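Local coordinates for protein 4-hydroxy-3-methylbut-2-enyl diphosphate reductase (Aquifex aeolicus, PDB 3DNF) that catalyses the reduction of (E)-4-hydroxy-3-methylbut-2-enyl diphosphate to isopentenyl and dimethylallyl diphosphates, the last step of the non-mevalonate route, using an iron-sulfur cluster, at residues H9-C13 against S261-P267; M213-K219 against N237-E242; A163-E169 against N190-N194; F14-A19 against D93-Y98. All coordinates share one frame; numbering follows the deposited sequence.

Interaction 1. Residues H9-C13 against S261-P267. With F3S (Fe3-s4 cluster), chain E.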
# COMPACT_ATOMS: atom_id res chain seq x y z
N HIS B 9 -3.45 -1.54 29.96
CA HIS B 9 -2.95 -2.54 28.99
C HIS B 9 -1.65 -3.26 29.39
O HIS B 9 -1.12 -4.05 28.59
CB HIS B 9 -2.81 -1.97 27.56
CG HIS B 9 -4.00 -1.19 27.11
ND1 HIS B 9 -5.24 -1.77 26.92
CD2 HIS B 9 -4.15 0.13 26.84
CE1 HIS B 9 -6.10 -0.83 26.55
NE2 HIS B 9 -5.47 0.32 26.49
N ALA B 10 -1.15 -3.04 30.62
CA ALA B 10 -0.01 -3.82 31.13
C ALA B 10 -0.34 -5.32 31.03
O ALA B 10 -1.44 -5.76 31.40
CB ALA B 10 0.33 -3.43 32.58
N GLY B 11 0.58 -6.10 30.46
CA GLY B 11 0.47 -7.55 30.52
C GLY B 11 -0.27 -8.13 29.35
O GLY B 11 -0.18 -7.60 28.23
N PHE B 12 -1.00 -9.23 29.62
CA PHE B 12 -1.64 -10.05 28.58
C PHE B 12 -2.62 -9.23 27.76
O PHE B 12 -3.39 -8.42 28.29
CB PHE B 12 -2.50 -11.21 29.18
CG PHE B 12 -1.73 -12.32 29.85
CD1 PHE B 12 -0.34 -12.43 29.75
CD2 PHE B 12 -2.43 -13.31 30.56
CE1 PHE B 12 0.34 -13.48 30.37
CE2 PHE B 12 -1.77 -14.35 31.18
CZ PHE B 12 -0.38 -14.44 31.08
N CYS B 13 -2.60 -9.46 26.46
CA CYS B 13 -3.61 -8.94 25.56
C CYS B 13 -4.94 -9.67 25.76
O CYS B 13 -5.03 -10.73 26.41
CB CYS B 13 -3.17 -9.16 24.14
SG CYS B 13 -2.95 -10.90 23.89
N SER B 261 4.32 -1.11 34.28
CA SER B 261 3.74 -1.84 33.17
C SER B 261 4.43 -3.18 32.99
O SER B 261 5.36 -3.51 33.73
CB SER B 261 3.78 -1.04 31.88
OG SER B 261 2.87 -1.61 30.96
N ALA B 262 3.95 -3.94 32.02
CA ALA B 262 4.46 -5.29 31.78
C ALA B 262 4.27 -5.64 30.33
O ALA B 262 3.32 -5.16 29.69
CB ALA B 262 3.71 -6.30 32.65
N GLY B 263 5.17 -6.49 29.82
CA GLY B 263 5.10 -7.05 28.47
C GLY B 263 3.94 -8.04 28.28
O GLY B 263 3.22 -8.36 29.23
N ALA B 264 3.76 -8.49 27.05
CA ALA B 264 2.62 -9.31 26.66
C ALA B 264 2.61 -10.69 27.32
O ALA B 264 1.60 -11.36 27.29
CB ALA B 264 2.59 -9.46 25.15
N SER B 265 3.72 -11.10 27.90
CA SER B 265 3.80 -12.43 28.49
C SER B 265 3.72 -12.43 30.00
O SER B 265 4.03 -13.45 30.64
CB SER B 265 5.08 -13.13 27.99
OG SER B 265 4.90 -13.56 26.65
N THR B 266 3.33 -11.30 30.59
CA THR B 266 3.28 -11.16 32.05
C THR B 266 1.84 -11.27 32.56
O THR B 266 0.99 -10.44 32.22
CB THR B 266 3.96 -9.84 32.52
OG1 THR B 266 5.31 -9.83 32.05
CG2 THR B 266 3.97 -9.71 34.08
N PRO B 267 1.57 -12.29 33.39
CA PRO B 267 0.25 -12.44 33.97
C PRO B 267 0.05 -11.41 35.08
O PRO B 267 1.03 -10.89 35.65
CB PRO B 267 0.29 -13.86 34.55
CG PRO B 267 1.72 -14.09 34.86
CD PRO B 267 2.47 -13.38 33.80
FE1 F3S E . -3.98 -9.29 19.63
FE3 F3S E . -5.30 -11.64 19.96
FE4 F3S E . -3.46 -10.86 21.41
S1 F3S E . -4.41 -10.82 18.03
S2 F3S E . -1.99 -9.41 20.74
S3 F3S E . -5.38 -9.84 21.36
S4 F3S E . -3.89 -12.98 21.17
O HOH W 1 -1.70 -9.81 32.38
O HOH W 2 -0.60 -11.32 25.82
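Gly11 and Phe12 fasten the cluster-binding loop 9-13, just ahead of helix 14-26, to the type I beta turn from Gly263 to Thr266 that follows strand 257-262. Gly11 N donates to Ala262 O over 3.0 Å, and Gly11 CA makes a CA-H...O contact of 3.1 Å with Gly263 O. A CB on Gly11 would collide with Thr266 O, which keeps this approach to a residue without a side chain. Phe12 carries CG anti to its carbonyl carbon (chi1 -70°), a turn that lays the ring beside the second loop. Pro267 CA stands over one ring face in a CH-pi contact, 3.9 Å from the centroid, while Phe12 CD1 comes within 3.3 Å of Ala264 O at the rim. Cut back to an alanine, this position would probably leave Pro267 CA without its aromatic face and open a gap against the turn. Water 1 joins Phe12 N to Thr266 O, and water 2 accepts from Cys13 N at 2.8 Å and donates to Ala264 O. Cys13 SG binds iron FE4 of the cluster at 2.5 Å, and Ser265 is predicted to bind substrate; backbone bonds and shared waters thus couple a cluster ligand to a probable substrate-binding turn.

Interaction 2. Residues M213-K219 against N237-E242; sequences MIIIGGK and NTYHIE
Met213 to Ile216 and Thr238 to Ile241 run side by side as neighbouring parallel strands, their short axes 4.7 Å apart at closest approach and inclined by 23°. Backbone bonds alternate from Met213 N to Asn237 O at one end to Gly217 N to Ile241 O at the other; the straightest is Ile215 N to Tyr239 O, 3.0 Å long with 178° at the hydrogen. Past the strand ends, the Glu242 side chain bridges to the glycine loop. Its CB lies near Gly217 O, and CG, anti to the carbonyl carbon, comes closer to the same oxygen, at 3.1 Å; the extended chain beyond carries the carboxylate to Lys219 N. CD then rests against Lys219 CG, with the two side chains crossing at about a right angle. At the tip, OE2 accepts from Lys219 N at 2.8 Å, met on its anti side with the donor tilted 27° out of the carboxylate plane, whereas OE1 lies 3.8 Å from Lys219 CE. Lys219 NZ stays beyond salt-bridge range of OE1, and the carboxylate therefore holds the loop chiefly through the backbone N-H. His240 NE2 adds a weak bond to Gly217 O. Among the side chains, Ile214 CG2 packs on Ile241 CG1 at 3.8 Å, while Ile215 CG1 meets Thr238 CG2 on the other face of the sheet. Thr238 OG1 bonds to Ser231 of helix 222-234, the connection of this beta-alpha-beta crossover. That helix lies against Met213, Thr238 and His240; helix 268-281 packs on Ile214, Ile216 and Ile241, and strand 257-262 flanks strand 212-216 on the side away from strand 238-241.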
# COMPACT_ATOMS: atom_id res chain seq x y z
N MET B 213 9.53 4.39 36.74
CA MET B 213 8.82 3.44 35.88
C MET B 213 9.40 2.04 36.08
O MET B 213 10.61 1.84 35.98
CB MET B 213 8.94 3.88 34.42
CG MET B 213 7.87 4.86 33.96
SD MET B 213 6.18 4.20 34.15
CE MET B 213 6.08 2.91 32.90
N ILE B 214 8.51 1.09 36.36
CA ILE B 214 8.86 -0.34 36.40
C ILE B 214 8.24 -1.08 35.22
O ILE B 214 7.03 -1.04 35.01
CB ILE B 214 8.38 -1.02 37.73
CG1 ILE B 214 8.89 -0.27 38.97
CG2 ILE B 214 8.77 -2.52 37.75
CD1 ILE B 214 10.43 -0.11 39.08
N ILE B 215 9.09 -1.75 34.44
CA ILE B 215 8.66 -2.54 33.29
C ILE B 215 8.95 -4.02 33.58
O ILE B 215 10.10 -4.41 33.81
CB ILE B 215 9.36 -2.08 31.96
CG1 ILE B 215 9.05 -0.60 31.63
CG2 ILE B 215 9.06 -3.03 30.80
CD1 ILE B 215 7.57 -0.24 31.48
N ILE B 216 7.89 -4.83 33.60
CA ILE B 216 8.02 -6.24 33.96
C ILE B 216 7.97 -7.14 32.70
O ILE B 216 7.21 -6.87 31.76
CB ILE B 216 6.93 -6.67 34.98
CG1 ILE B 216 6.89 -5.73 36.18
CG2 ILE B 216 7.18 -8.11 35.47
CD1 ILE B 216 5.55 -5.73 36.89
N GLY B 217 8.79 -8.19 32.69
CA GLY B 217 8.77 -9.16 31.61
C GLY B 217 10.05 -9.93 31.47
O GLY B 217 11.10 -9.52 31.99
N GLY B 218 10.00 -11.06 30.76
CA GLY B 218 11.20 -11.85 30.50
C GLY B 218 12.15 -11.03 29.65
O GLY B 218 11.70 -10.25 28.81
N LYS B 219 13.46 -11.21 29.87
CA LYS B 219 14.52 -10.49 29.13
C LYS B 219 14.51 -10.81 27.64
O LYS B 219 14.81 -9.95 26.81
CB LYS B 219 15.91 -10.83 29.68
CG LYS B 219 16.15 -10.47 31.14
CD LYS B 219 17.50 -11.01 31.63
CE LYS B 219 17.62 -10.78 33.13
NZ LYS B 219 18.85 -11.37 33.73
N ASN B 237 14.49 6.90 35.17
CA ASN B 237 14.26 5.98 36.28
C ASN B 237 13.34 4.83 35.89
O ASN B 237 12.46 4.44 36.66
CB ASN B 237 13.71 6.75 37.49
CG ASN B 237 14.63 7.86 37.93
OD1 ASN B 237 15.84 7.60 38.18
ND2 ASN B 237 14.16 9.02 38.02
N THR B 238 13.55 4.32 34.67
CA THR B 238 12.87 3.12 34.23
C THR B 238 13.81 1.93 34.54
O THR B 238 15.01 1.97 34.26
CB THR B 238 12.53 3.15 32.73
OG1 THR B 238 11.67 4.27 32.45
CG2 THR B 238 11.82 1.83 32.29
N TYR B 239 13.24 0.87 35.13
CA TYR B 239 13.99 -0.32 35.44
C TYR B 239 13.21 -1.47 34.89
O TYR B 239 12.00 -1.55 35.09
CB TYR B 239 14.19 -0.46 36.95
CG TYR B 239 14.90 0.74 37.56
CD1 TYR B 239 14.18 1.79 38.12
CD2 TYR B 239 16.29 0.83 37.56
CE1 TYR B 239 14.82 2.90 38.67
CE2 TYR B 239 16.95 1.92 38.11
CZ TYR B 239 16.21 2.96 38.67
OH TYR B 239 16.85 4.05 39.22
N HIS B 240 13.89 -2.34 34.15
CA HIS B 240 13.26 -3.56 33.68
C HIS B 240 13.53 -4.71 34.66
O HIS B 240 14.67 -4.89 35.10
CB HIS B 240 13.73 -3.90 32.26
CG HIS B 240 13.37 -5.29 31.85
ND1 HIS B 240 14.30 -6.32 31.81
CD2 HIS B 240 12.18 -5.85 31.51
CE1 HIS B 240 13.70 -7.43 31.44
NE2 HIS B 240 12.42 -7.18 31.25
N ILE B 241 12.49 -5.47 35.01
CA ILE B 241 12.65 -6.60 35.94
C ILE B 241 11.81 -7.82 35.51
O ILE B 241 10.78 -7.66 34.85
CB ILE B 241 12.29 -6.23 37.41
CG1 ILE B 241 10.84 -5.75 37.53
CG2 ILE B 241 13.24 -5.16 37.97
CD1 ILE B 241 10.26 -5.87 38.93
N GLU B 242 12.27 -9.01 35.89
CA GLU B 242 11.54 -10.26 35.63
C GLU B 242 10.74 -10.72 36.85
O GLU B 242 9.71 -11.39 36.72
CB GLU B 242 12.50 -11.36 35.19
CG GLU B 242 12.98 -11.24 33.76
CD GLU B 242 13.90 -12.37 33.35
OE1 GLU B 242 14.66 -12.87 34.21
OE2 GLU B 242 13.87 -12.75 32.15

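Interaction 3. Residues A163-E169 against N190-N194; sequences AQTTQNE and NTICN. With F3S (Fe3-s4 cluster), chain E.
The flat peptide carbonyls of Ala163 and Thr165 both receive their partners from loop 190-194 in plane, each on a lone pair. Thr191 OG1 donates to Ala163 O at 2.7 Å, and Cys193 N donates to Thr165 O at 2.8 Å, with 167° at the hydrogen. Asn190 OD1 accepts from Ile192 N nearly in line with its C=O bond, closing an Asx turn, while ND2 donates to water 4, which in turn donates to Glu169 OE2. ND2 also bonds to Ala180 O of the second subunit, placing this corner at the dimer contact. Ile192 is the apolar link between the loops. Its CG1 meets Ala163 CB at 3.5 Å, and CD1 continues outward to Gln167 O at 3.6 Å and toward Glu169 CG. The two loops follow the neighbouring parallel strands 158-163 and 185-189 and lead into helices 169-182 and 195-206, so that the cluster is met at the C-terminal edge of this sheet. Cys193 has SG anti to its backbone N (chi1 173°), which carries the sulfur across to iron FE1 at 2.3 Å. Thr165 CB packs on sulfide S1 at 3.5 Å, and its OG1 is engaged by Glu126 OE1, the predicted proton donor. Thr165 is itself predicted to bind the substrate. Water 3 donates to both Thr165 O and Cys193 O, adding a second polar bridge beside the direct backbone bond.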
# COMPACT_ATOMS: atom_id res chain seq x y z
N ALA B 163 -2.47 -9.44 7.24
CA ALA B 163 -1.30 -9.40 8.12
C ALA B 163 -1.42 -10.42 9.24
O ALA B 163 -2.51 -10.72 9.75
CB ALA B 163 -1.12 -8.01 8.74
N GLN B 164 -0.28 -10.99 9.59
CA GLN B 164 -0.16 -11.67 10.86
C GLN B 164 -0.53 -10.62 11.94
O GLN B 164 -0.20 -9.45 11.81
CB GLN B 164 1.27 -12.15 11.03
CG GLN B 164 1.52 -13.00 12.28
CD GLN B 164 2.99 -13.27 12.50
OE1 GLN B 164 3.83 -12.91 11.68
NE2 GLN B 164 3.33 -13.92 13.62
N THR B 165 -1.29 -11.04 12.95
CA THR B 165 -1.82 -10.07 13.95
C THR B 165 -0.75 -9.19 14.60
O THR B 165 -1.00 -8.01 14.93
CB THR B 165 -2.65 -10.75 15.06
OG1 THR B 165 -1.85 -11.70 15.79
CG2 THR B 165 -3.93 -11.46 14.45
N THR B 166 0.43 -9.78 14.81
CA THR B 166 1.57 -9.09 15.43
C THR B 166 2.55 -8.47 14.44
O THR B 166 3.62 -8.02 14.84
CB THR B 166 2.34 -10.06 16.35
OG1 THR B 166 2.70 -11.21 15.57
CG2 THR B 166 1.45 -10.50 17.48
N GLN B 167 2.19 -8.43 13.16
CA GLN B 167 3.07 -7.83 12.14
C GLN B 167 3.33 -6.34 12.46
O GLN B 167 2.42 -5.60 12.77
CB GLN B 167 2.44 -7.99 10.74
CG GLN B 167 3.21 -7.24 9.63
CD GLN B 167 4.61 -7.75 9.47
OE1 GLN B 167 4.85 -8.95 9.41
NE2 GLN B 167 5.56 -6.82 9.43
N ASN B 168 4.58 -5.93 12.37
CA ASN B 168 4.87 -4.51 12.52
C ASN B 168 4.30 -3.69 11.35
O ASN B 168 4.27 -4.14 10.18
CB ASN B 168 6.37 -4.24 12.76
CG ASN B 168 7.18 -4.13 11.49
OD1 ASN B 168 7.16 -3.12 10.79
ND2 ASN B 168 7.93 -5.18 11.19
N GLU B 169 3.82 -2.51 11.69
CA GLU B 169 3.11 -1.63 10.74
C GLU B 169 4.02 -1.08 9.68
O GLU B 169 3.61 -0.91 8.53
CB GLU B 169 2.46 -0.47 11.48
CG GLU B 169 1.28 -0.85 12.40
CD GLU B 169 0.52 0.39 12.85
OE1 GLU B 169 1.10 1.48 12.92
OE2 GLU B 169 -0.69 0.28 13.15
N ASN B 190 -6.75 -4.93 6.76
CA ASN B 190 -5.75 -4.72 7.80
C ASN B 190 -6.12 -5.50 9.07
O ASN B 190 -6.94 -5.06 9.86
CB ASN B 190 -5.54 -3.25 8.13
CG ASN B 190 -4.39 -3.02 9.13
OD1 ASN B 190 -3.99 -3.93 9.87
ND2 ASN B 190 -3.88 -1.83 9.15
N THR B 191 -5.46 -6.64 9.25
CA THR B 191 -5.75 -7.51 10.39
C THR B 191 -4.71 -7.39 11.53
O THR B 191 -4.65 -8.26 12.43
CB THR B 191 -5.81 -8.95 9.91
OG1 THR B 191 -4.65 -9.21 9.13
CG2 THR B 191 -7.08 -9.23 9.08
N ILE B 192 -3.89 -6.34 11.50
CA ILE B 192 -2.93 -6.06 12.59
C ILE B 192 -3.69 -5.73 13.86
O ILE B 192 -4.55 -4.86 13.87
CB ILE B 192 -1.96 -4.90 12.23
CG1 ILE B 192 -1.11 -5.32 11.02
CG2 ILE B 192 -1.08 -4.51 13.43
CD1 ILE B 192 -0.09 -4.26 10.56
N CYS B 193 -3.33 -6.40 14.95
CA CYS B 193 -3.99 -6.17 16.23
C CYS B 193 -3.33 -4.99 16.92
O CYS B 193 -2.09 -4.89 16.92
CB CYS B 193 -3.90 -7.45 17.08
SG CYS B 193 -4.49 -7.18 18.74
N ASN B 194 -4.12 -4.10 17.52
CA ASN B 194 -3.56 -2.90 18.17
C ASN B 194 -3.03 -3.13 19.60
O ASN B 194 -2.54 -2.17 20.23
CB ASN B 194 -4.55 -1.72 18.17
CG ASN B 194 -5.85 -2.01 18.95
OD1 ASN B 194 -6.00 -3.04 19.60
ND2 ASN B 194 -6.79 -1.08 18.85
FE1 F3S E . -3.98 -9.29 19.63
FE3 F3S E . -5.30 -11.64 19.96
FE4 F3S E . -3.46 -10.86 21.41
S1 F3S E . -4.41 -10.82 18.03
S2 F3S E . -1.99 -9.41 20.74
S3 F3S E . -5.38 -9.84 21.36
S4 F3S E . -3.89 -12.98 21.17
O HOH W 3 0.34 -6.21 16.71
O HOH W 4 -2.40 -0.66 11.49

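Interaction 4. Residues F14-A19 against D93-Y98. With F3S (Fe3-s4 cluster), chain E.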
# COMPACT_ATOMS: atom_id res chain seq x y z
N PHE B 14 -5.97 -9.13 25.14
CA PHE B 14 -7.30 -9.71 25.20
C PHE B 14 -7.33 -11.23 24.91
O PHE B 14 -7.88 -12.03 25.68
CB PHE B 14 -8.20 -8.98 24.23
CG PHE B 14 -9.51 -9.66 24.00
CD1 PHE B 14 -10.53 -9.56 24.94
CD2 PHE B 14 -9.72 -10.42 22.85
CE1 PHE B 14 -11.75 -10.22 24.73
CE2 PHE B 14 -10.92 -11.08 22.62
CZ PHE B 14 -11.93 -10.99 23.55
N GLY B 15 -6.75 -11.63 23.79
CA GLY B 15 -6.77 -13.02 23.35
C GLY B 15 -6.07 -13.96 24.30
O GLY B 15 -6.54 -15.05 24.54
N VAL B 16 -4.93 -13.56 24.85
CA VAL B 16 -4.21 -14.48 25.75
C VAL B 16 -4.96 -14.60 27.10
O VAL B 16 -5.07 -15.68 27.67
CB VAL B 16 -2.73 -14.05 25.92
CG1 VAL B 16 -2.08 -14.75 27.11
CG2 VAL B 16 -1.97 -14.33 24.63
N LYS B 17 -5.45 -13.48 27.60
CA LYS B 17 -6.27 -13.45 28.80
C LYS B 17 -7.44 -14.41 28.63
O LYS B 17 -7.71 -15.22 29.49
CB LYS B 17 -6.82 -12.04 29.04
CG LYS B 17 -5.95 -11.11 29.82
CD LYS B 17 -6.77 -9.89 30.22
CE LYS B 17 -6.32 -9.33 31.56
NZ LYS B 17 -5.68 -8.00 31.42
N ARG B 18 -8.11 -14.32 27.49
CA ARG B 18 -9.27 -15.16 27.15
C ARG B 18 -8.86 -16.64 27.08
O ARG B 18 -9.56 -17.50 27.65
CB ARG B 18 -9.85 -14.70 25.81
CG ARG B 18 -10.89 -15.61 25.23
CD ARG B 18 -11.50 -14.98 23.98
NE ARG B 18 -12.55 -15.84 23.43
CZ ARG B 18 -12.34 -16.85 22.58
NH1 ARG B 18 -11.11 -17.17 22.20
NH2 ARG B 18 -13.39 -17.53 22.13
N ALA B 19 -7.74 -16.94 26.41
CA ALA B 19 -7.23 -18.34 26.33
C ALA B 19 -6.97 -18.93 27.73
O ALA B 19 -7.35 -20.09 28.00
CB ALA B 19 -6.00 -18.44 25.45
N ASP B 93 -11.49 -24.54 21.65
CA ASP B 93 -10.84 -23.64 20.71
C ASP B 93 -10.64 -22.29 21.37
O ASP B 93 -11.58 -21.51 21.42
CB ASP B 93 -11.64 -23.46 19.42
CG ASP B 93 -10.87 -22.64 18.38
OD1 ASP B 93 -9.68 -22.33 18.63
OD2 ASP B 93 -11.42 -22.41 17.28
N ALA B 94 -9.39 -21.99 21.76
CA ALA B 94 -9.08 -20.71 22.37
C ALA B 94 -8.29 -19.80 21.40
O ALA B 94 -7.65 -18.85 21.82
CB ALA B 94 -8.32 -20.88 23.69
N THR B 95 -8.33 -20.11 20.10
CA THR B 95 -7.82 -19.17 19.10
C THR B 95 -8.37 -17.75 19.34
O THR B 95 -9.56 -17.57 19.52
CB THR B 95 -8.25 -19.62 17.68
OG1 THR B 95 -7.83 -20.96 17.49
CG2 THR B 95 -7.56 -18.72 16.61
N CYS B 96 -7.49 -16.75 19.34
CA CYS B 96 -7.94 -15.36 19.50
C CYS B 96 -8.98 -14.99 18.42
O CYS B 96 -8.75 -15.34 17.24
CB CYS B 96 -6.74 -14.39 19.45
SG CYS B 96 -7.20 -12.66 19.77
N PRO B 97 -10.10 -14.33 18.79
CA PRO B 97 -11.10 -13.82 17.82
C PRO B 97 -10.42 -13.01 16.71
O PRO B 97 -10.85 -13.09 15.56
CB PRO B 97 -12.01 -12.95 18.69
CG PRO B 97 -11.95 -13.66 20.03
CD PRO B 97 -10.50 -13.97 20.18
N TYR B 98 -9.33 -12.31 17.02
CA TYR B 98 -8.64 -11.50 15.99
C TYR B 98 -7.82 -12.34 15.03
O TYR B 98 -7.60 -11.97 13.89
CB TYR B 98 -7.81 -10.38 16.59
CG TYR B 98 -8.66 -9.55 17.53
CD1 TYR B 98 -9.97 -9.19 17.17
CD2 TYR B 98 -8.19 -9.16 18.78
CE1 TYR B 98 -10.78 -8.46 18.04
CE2 TYR B 98 -8.99 -8.42 19.64
CZ TYR B 98 -10.29 -8.09 19.27
OH TYR B 98 -11.10 -7.35 20.11
FE1 F3S E . -3.98 -9.29 19.63
FE3 F3S E . -5.30 -11.64 19.96
FE4 F3S E . -3.46 -10.86 21.41
S1 F3S E . -4.41 -10.82 18.03
S2 F3S E . -1.99 -9.41 20.74
S3 F3S E . -5.38 -9.84 21.36
S4 F3S E . -3.89 -12.98 21.17
O HOH W 5 -8.56 -16.36 22.79
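Cys96 SG packs against Gly15 CA at 3.6 Å while binding iron FE3 of the cluster at 2.2 Å. A side chain on Gly15 would strike both this thiolate and sulfide S4; its absence lets the start of helix 14-26 press onto the cluster. Tyr98 leans in from the first turn of helix 97-111, its ring edge toward sulfide S3 and its CB 3.7 Å from S1. Cys96 SG also accepts from Tyr98 N, an N-cap bond that ties the iron ligand to the helix start. Farther out, Phe14 CE2 touches Pro97 CG at 3.8 Å, the proline lying at the edge of the phenyl ring, and Phe14 CD2 nears Tyr98 CE2 with the ring planes at 41°. Arg18 extends from CG to NE and lays one guanidinium face along Pro97. Its NH1 donates at 2.7 Å to water 5, which passes bonds on to Gly15 O and Ala94 O. With a leucine in its place, water 5 would probably lose its donor and the bond relay between helix and loop would weaken. Behind this layer, Asp93 OD1 accepts from Thr95 N and Thr95 OG1, shaping an Asx turn, and Ala19 CB meets Ala94 CB at 3.8 Å. The positive guanidinium beside the carbonyls of Ala94 and Thr95 probably offsets their negative ends, steadying the bend that delivers Cys96 to the cluster.

In the fold
The chain contains three four-stranded parallel sheets, and interactions 1, 3 and 4 gather round the one cluster between them, with centres 14 to 18 Å apart. Each brings one cysteine to the cluster: Cys13, Cys193 and Cys96. Segment 9-13 runs straight into segment 14-19 of interaction 4, Phe12 packing on Lys17, while Tyr98 of interaction 4 touches Thr165 and Cys193 of interaction 3. Interaction 2 lies farther out, about 25 Å centre to centre from interactions 3 and 4, but shares a sheet with interaction 1, strand 212-216 lying next to strand 257-262. In sequence, interactions 4, 3 and 2 come in series inside the long loop that interaction 1 closes, drawing both chain ends into one lobe.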